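Local coordinates for uncharacterized protein (Eubacterium rectale, PDB 5COZ) that is of unknown function but is made with a signal peptide, is probably a lipoprotein and has a predicted regulatory YycH-like domain, at residues Q159-V173 / K207-D219. Numbering follows the deposited sequence. Where two conformers were deposited one is given.
Sequences QLMFMSAEEAEELAV and KQNDTYVFFMFPD. With NA (sodium ion), chain B.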
loop_
_atom_site.group_PDB
_atom_site.type_symbol
_atom_site.label_atom_id
_atom_site.label_comp_id
_atom_site.label_asym_id
_atom_site.label_seq_id
_atom_site.Cartn_x
_atom_site.Cartn_y
_atom_site.Cartn_z
ATOM N N GLN A 159 -21.401 5.435 1.292
ATOM C CA GLN A 159 -21.224 6.722 0.636
ATOM C C GLN A 159 -21.381 7.804 1.670
ATOM O O GLN A 159 -22.435 7.883 2.302
ATOM C CB GLN A 159 -22.275 6.915 -0.483
ATOM C CG GLN A 159 -22.351 5.731 -1.449
ATOM C CD GLN A 159 -21.139 5.682 -2.333
ATOM O OE1 GLN A 159 -20.818 6.659 -3.031
ATOM N NE2 GLN A 159 -20.381 4.585 -2.226
ATOM N N LEU A 160 -20.358 8.622 1.865
ATOM C CA LEU A 160 -20.447 9.721 2.832
ATOM C C LEU A 160 -21.321 10.810 2.256
ATOM O O LEU A 160 -21.611 10.794 1.048
ATOM C CB LEU A 160 -19.071 10.225 3.228
ATOM C CG LEU A 160 -18.199 9.139 3.893
ATOM C CD1 LEU A 160 -16.777 9.646 4.092
ATOM C CD2 LEU A 160 -18.801 8.680 5.257
HETATM N N MSE A 161 -21.807 11.725 3.101
HETATM C CA MSE A 161 -22.810 12.650 2.611
HETATM C C MSE A 161 -22.286 13.902 1.918
HETATM O O MSE A 161 -23.076 14.551 1.222
HETATM C CB MSE A 161 -23.747 13.050 3.737
HETATM C CG MSE A 161 -24.715 11.924 4.077
HETATM SE SE MSE A 161 -26.150 12.484 5.252
HETATM C CE MSE A 161 -25.145 12.417 6.844
ATOM N N PHE A 162 -20.997 14.236 2.058
ATOM C CA PHE A 162 -20.488 15.473 1.463
ATOM C C PHE A 162 -20.092 15.290 -0.001
ATOM O O PHE A 162 -20.004 16.286 -0.719
ATOM C CB PHE A 162 -19.316 16.030 2.282
ATOM C CG PHE A 162 -18.175 15.054 2.483
ATOM C CD1 PHE A 162 -17.121 14.991 1.573
ATOM C CD2 PHE A 162 -18.125 14.240 3.610
ATOM C CE1 PHE A 162 -16.060 14.097 1.775
ATOM C CE2 PHE A 162 -17.063 13.359 3.812
ATOM C CZ PHE A 162 -16.056 13.269 2.877
HETATM N N MSE A 163 -19.840 14.036 -0.431
HETATM C CA MSE A 163 -19.524 13.732 -1.824
HETATM C C MSE A 163 -19.572 12.222 -2.017
HETATM O O MSE A 163 -19.329 11.455 -1.080
HETATM C CB MSE A 163 -18.173 14.331 -2.276
HETATM C CG MSE A 163 -16.955 13.538 -1.810
HETATM SE SE MSE A 163 -15.263 14.467 -1.995
HETATM C CE MSE A 163 -15.402 15.050 -3.805
ATOM N N SER A 164 -19.918 11.801 -3.237
ATOM C CA SER A 164 -19.995 10.375 -3.529
ATOM C C SER A 164 -18.587 9.777 -3.596
ATOM O O SER A 164 -17.599 10.507 -3.802
ATOM C CB SER A 164 -20.722 10.125 -4.846
ATOM O OG SER A 164 -19.927 10.598 -5.926
ATOM N N ALA A 165 -18.499 8.454 -3.468
ATOM C CA ALA A 165 -17.203 7.781 -3.585
ATOM C C ALA A 165 -16.621 7.981 -4.985
ATOM O O ALA A 165 -15.410 8.166 -5.115
ATOM C CB ALA A 165 -17.361 6.308 -3.290
ATOM N N GLU A 166 -17.505 8.001 -6.017
ATOM C CA GLU A 166 -17.090 8.222 -7.403
ATOM C C GLU A 166 -16.473 9.624 -7.555
ATOM O O GLU A 166 -15.399 9.752 -8.157
ATOM C CB GLU A 166 -18.282 8.019 -8.353
ATOM C CG GLU A 166 -17.938 8.167 -9.826
ATOM C CD GLU A 166 -19.114 8.134 -10.786
ATOM O OE1 GLU A 166 -20.084 8.899 -10.577
ATOM O OE2 GLU A 166 -19.033 7.385 -11.787
ATOM N N GLU A 167 -17.121 10.672 -7.004
ATOM C CA GLU A 167 -16.603 12.028 -7.083
ATOM C C GLU A 167 -15.289 12.152 -6.279
ATOM O O GLU A 167 -14.351 12.813 -6.725
ATOM C CB GLU A 167 -17.651 13.044 -6.613
ATOM C CG GLU A 167 -17.297 14.462 -7.043
ATOM C CD GLU A 167 -18.275 15.568 -6.689
ATOM O OE1 GLU A 167 -19.502 15.348 -6.806
ATOM O OE2 GLU A 167 -17.806 16.685 -6.371
ATOM N N ALA A 168 -15.216 11.487 -5.112
ATOM C CA ALA A 168 -14.024 11.488 -4.282
ATOM C C ALA A 168 -12.848 10.812 -5.023
ATOM O O ALA A 168 -11.743 11.355 -5.024
ATOM C CB ALA A 168 -14.322 10.767 -2.966
ATOM N N GLU A 169 -13.139 9.711 -5.731
ATOM C CA GLU A 169 -12.114 9.012 -6.518
ATOM C C GLU A 169 -11.603 9.888 -7.653
ATOM O O GLU A 169 -10.400 9.915 -7.912
ATOM C CB GLU A 169 -12.643 7.689 -7.060
ATOM C CG GLU A 169 -11.509 6.907 -7.703
ATOM C CD GLU A 169 -11.822 5.516 -8.193
ATOM O OE1 GLU A 169 -12.917 4.996 -7.886
ATOM O OE2 GLU A 169 -10.937 4.924 -8.849
ATOM N N GLU A 170 -12.496 10.651 -8.289
ATOM C CA GLU A 170 -12.075 11.561 -9.355
ATOM C C GLU A 170 -11.107 12.619 -8.816
ATOM O O GLU A 170 -10.111 12.932 -9.477
ATOM C CB GLU A 170 -13.297 12.216 -10.008
ATOM C CG GLU A 170 -14.054 11.245 -10.902
ATOM C CD GLU A 170 -15.418 11.658 -11.429
ATOM O OE1 GLU A 170 -15.962 12.687 -10.969
ATOM O OE2 GLU A 170 -15.964 10.920 -12.282
ATOM N N LEU A 171 -11.345 13.133 -7.586
ATOM C CA LEU A 171 -10.434 14.100 -6.990
ATOM C C LEU A 171 -9.087 13.440 -6.624
ATOM O O LEU A 171 -8.030 14.049 -6.812
ATOM C CB LEU A 171 -11.084 14.744 -5.756
ATOM C CG LEU A 171 -10.257 15.787 -5.001
ATOM C CD1 LEU A 171 -9.740 16.914 -5.926
ATOM C CD2 LEU A 171 -11.048 16.326 -3.822
ATOM N N ALA A 172 -9.123 12.194 -6.123
ATOM C CA ALA A 172 -7.863 11.496 -5.784
ATOM C C ALA A 172 -7.015 11.255 -7.061
ATOM O O ALA A 172 -5.812 11.506 -7.050
ATOM C CB ALA A 172 -8.172 10.184 -5.089
ATOM N N VAL A 173 -7.681 10.869 -8.184
ATOM C CA VAL A 173 -7.011 10.592 -9.467
ATOM C C VAL A 173 -6.412 11.899 -10.022
ATOM O O VAL A 173 -5.260 11.921 -10.466
ATOM C CB VAL A 173 -8.025 9.916 -10.437
ATOM C CG1 VAL A 173 -7.523 9.955 -11.888
ATOM C CG2 VAL A 173 -8.312 8.474 -10.004
ATOM N N LYS A 207 -13.184 15.989 17.355
ATOM C CA LYS A 207 -14.216 14.949 17.216
ATOM C C LYS A 207 -13.979 14.129 15.962
ATOM O O LYS A 207 -13.165 14.520 15.126
ATOM C CB LYS A 207 -15.625 15.588 17.126
ATOM C CG LYS A 207 -16.036 16.494 18.298
ATOM C CD LYS A 207 -16.162 15.764 19.645
ATOM C CE LYS A 207 -16.405 16.752 20.771
ATOM N NZ LYS A 207 -16.228 16.121 22.107
ATOM N N GLN A 208 -14.709 13.012 15.808
ATOM C CA GLN A 208 -14.635 12.199 14.592
ATOM C C GLN A 208 -15.216 13.015 13.422
ATOM O O GLN A 208 -16.290 13.598 13.542
ATOM C CB GLN A 208 -15.371 10.865 14.804
ATOM C CG GLN A 208 -15.352 9.910 13.610
ATOM C CD GLN A 208 -16.471 10.208 12.631
ATOM O OE1 GLN A 208 -17.638 10.394 13.007
ATOM N NE2 GLN A 208 -16.122 10.245 11.369
ATOM N N ASN A 209 -14.482 13.062 12.305
ATOM C CA ASN A 209 -14.888 13.757 11.081
ATOM C C ASN A 209 -14.943 12.766 9.931
ATOM O O ASN A 209 -13.930 12.112 9.660
ATOM C CB ASN A 209 -13.899 14.884 10.749
ATOM C CG ASN A 209 -13.912 15.988 11.759
ATOM O OD1 ASN A 209 -14.930 16.652 11.952
ATOM N ND2 ASN A 209 -12.801 16.165 12.461
ATOM N N ASP A 210 -16.103 12.665 9.239
ATOM C CA ASP A 210 -16.246 11.711 8.141
ATOM C C ASP A 210 -15.194 11.977 7.068
ATOM O O ASP A 210 -15.108 13.090 6.539
ATOM C CB ASP A 210 -17.661 11.737 7.560
ATOM C CG ASP A 210 -18.720 11.159 8.471
ATOM O OD1 ASP A 210 -18.369 10.694 9.585
ATOM O OD2 ASP A 210 -19.898 11.155 8.071
ATOM N N THR A 211 -14.399 10.957 6.760
ATOM C CA THR A 211 -13.273 11.090 5.839
ATOM C C THR A 211 -13.179 9.880 4.931
ATOM O O THR A 211 -13.350 8.743 5.389
ATOM C CB THR A 211 -11.984 11.204 6.701
ATOM O OG1 THR A 211 -12.075 12.354 7.558
ATOM C CG2 THR A 211 -10.705 11.310 5.877
ATOM N N TYR A 212 -12.930 10.115 3.640
ATOM C CA TYR A 212 -12.577 9.031 2.726
ATOM C C TYR A 212 -11.064 8.914 2.698
ATOM O O TYR A 212 -10.399 9.953 2.641
ATOM C CB TYR A 212 -13.006 9.354 1.292
ATOM C CG TYR A 212 -14.472 9.279 0.981
ATOM C CD1 TYR A 212 -15.165 8.068 1.072
ATOM C CD2 TYR A 212 -15.150 10.386 0.493
ATOM C CE1 TYR A 212 -16.502 7.975 0.704
ATOM C CE2 TYR A 212 -16.482 10.298 0.094
ATOM C CZ TYR A 212 -17.153 9.087 0.192
ATOM O OH TYR A 212 -18.478 9.016 -0.185
ATOM N N VAL A 213 -10.511 7.709 2.676
ATOM C CA VAL A 213 -9.068 7.519 2.524
ATOM C C VAL A 213 -8.832 6.628 1.326
ATOM O O VAL A 213 -9.260 5.469 1.328
ATOM C CB VAL A 213 -8.399 6.923 3.782
ATOM C CG1 VAL A 213 -6.911 6.607 3.527
ATOM C CG2 VAL A 213 -8.533 7.867 4.975
ATOM N N PHE A 214 -8.139 7.151 0.315
ATOM C CA PHE A 214 -7.731 6.318 -0.803
ATOM C C PHE A 214 -6.318 5.878 -0.652
ATOM O O PHE A 214 -5.462 6.669 -0.256
ATOM C CB PHE A 214 -7.816 7.091 -2.127
ATOM C CG PHE A 214 -9.242 7.302 -2.543
ATOM C CD1 PHE A 214 -9.954 8.422 -2.117
ATOM C CD2 PHE A 214 -9.853 6.424 -3.423
ATOM C CE1 PHE A 214 -11.284 8.617 -2.520
ATOM C CE2 PHE A 214 -11.190 6.602 -3.805
ATOM C CZ PHE A 214 -11.890 7.703 -3.355
ATOM N N PHE A 215 -6.061 4.621 -1.023
ATOM C CA PHE A 215 -4.721 4.116 -1.238
ATOM C C PHE A 215 -4.550 3.974 -2.713
ATOM O O PHE A 215 -5.280 3.223 -3.341
ATOM C CB PHE A 215 -4.432 2.746 -0.574
ATOM C CG PHE A 215 -4.178 2.690 0.905
ATOM C CD1 PHE A 215 -4.472 3.779 1.731
ATOM C CD2 PHE A 215 -3.636 1.551 1.482
ATOM C CE1 PHE A 215 -4.283 3.690 3.128
ATOM C CE2 PHE A 215 -3.406 1.481 2.864
ATOM C CZ PHE A 215 -3.723 2.546 3.671
HETATM N N MSE A 216 -3.588 4.714 -3.258
HETATM C CA MSE A 216 -3.205 4.568 -4.664
HETATM C C MSE A 216 -1.830 3.965 -4.696
HETATM O O MSE A 216 -1.090 4.047 -3.721
HETATM C CB MSE A 216 -3.258 5.886 -5.403
HETATM C CG MSE A 216 -4.540 6.605 -5.076
HETATM SE SE MSE A 216 -4.631 8.303 -5.895
HETATM C CE MSE A 216 -5.394 7.774 -7.271
ATOM N N PHE A 217 -1.500 3.282 -5.799
ATOM C CA PHE A 217 -0.277 2.525 -5.834
ATOM C C PHE A 217 0.668 2.953 -6.946
ATOM O O PHE A 217 0.479 2.595 -8.099
ATOM C CB PHE A 217 -0.639 1.027 -5.966
ATOM C CG PHE A 217 -1.611 0.584 -4.893
ATOM C CD1 PHE A 217 -1.207 0.485 -3.565
ATOM C CD2 PHE A 217 -2.960 0.393 -5.190
ATOM C CE1 PHE A 217 -2.121 0.159 -2.562
ATOM C CE2 PHE A 217 -3.879 0.057 -4.187
ATOM C CZ PHE A 217 -3.451 -0.081 -2.879
ATOM N N PRO A 218 1.705 3.733 -6.588
ATOM C CA PRO A 218 2.723 4.148 -7.583
ATOM C C PRO A 218 3.243 2.931 -8.337
ATOM O O PRO A 218 3.529 1.884 -7.731
ATOM C CB PRO A 218 3.811 4.777 -6.722
ATOM C CG PRO A 218 3.004 5.393 -5.574
ATOM C CD PRO A 218 1.987 4.313 -5.254
ATOM N N ASP A 219 3.328 3.051 -9.674
ATOM C CA ASP A 219 3.695 1.899 -10.456
ATOM C C ASP A 219 4.625 2.238 -11.604
ATOM O O ASP A 219 4.933 3.406 -11.857
ATOM C CB ASP A 219 2.396 1.255 -11.010
ATOM C CG ASP A 219 1.602 2.003 -12.069
ATOM O OD1 ASP A 219 1.740 3.249 -12.165
ATOM O OD2 ASP A 219 0.798 1.347 -12.774
HETATM NA NA NA B . -19.676 10.737 11.709
HETATM O O HOH W 1 -21.008 11.952 5.812
HETATM O O HOH W 2 -19.118 12.903 12.200
HETATM O O HOH W 3 -21.527 11.501 10.175
#
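Tyr212 rises from strand 211-220 into the loop that leads to helix 165-178, a worked example of how one tyrosine can tie a helix's entry to the sheet beneath it. Its hydroxyl is gripped twice by backbone: Leu160 N donates to Tyr212 OH over 2.8 Å, and Tyr212 OH donates to Met163 O at 2.7 Å. The hydroxyl lies in the carbonyl plane of Met163, whose O sits at the ring's edge. Leu160 covers one ring face, with CD1 3.7 Å from the centroid of Tyr212 and almost on the ring normal. Leu160 sets CG anti to its carbonyl carbon (chi1 -61°), laying the branch along the ring; its CD2 packs 3.9 Å from Asp210 OD2. Phe162 meets Tyr212 obliquely, planes 60° apart, while its CE2 lies 3.4 Å from Asp210 O.

Farther along, Ala168 and Ala172 face the strand. Ala168 CB fits between Tyr212 CD2 (3.6 Å) and Phe214 CE1. Phe214 puts CZ 3.4 Å from Glu169 N and CE2 against Glu169 CB, and Ala172 CB sits over its face, 4.2 Å from the Phe214 centroid; Leu189 of strand 188-192 also touches the Phe214 side chain.

Asp210 OD1 binds sodium alongside Gln208 OE1 and two waters, one also bonded to Asp210 OD2; a third joins OD2 to Met161 N. The chemistry thus implies an apolar helix-on-sheet interface in which the tyrosine hydroxyl both accepts and donates, with the ion site linked to the same loop through water.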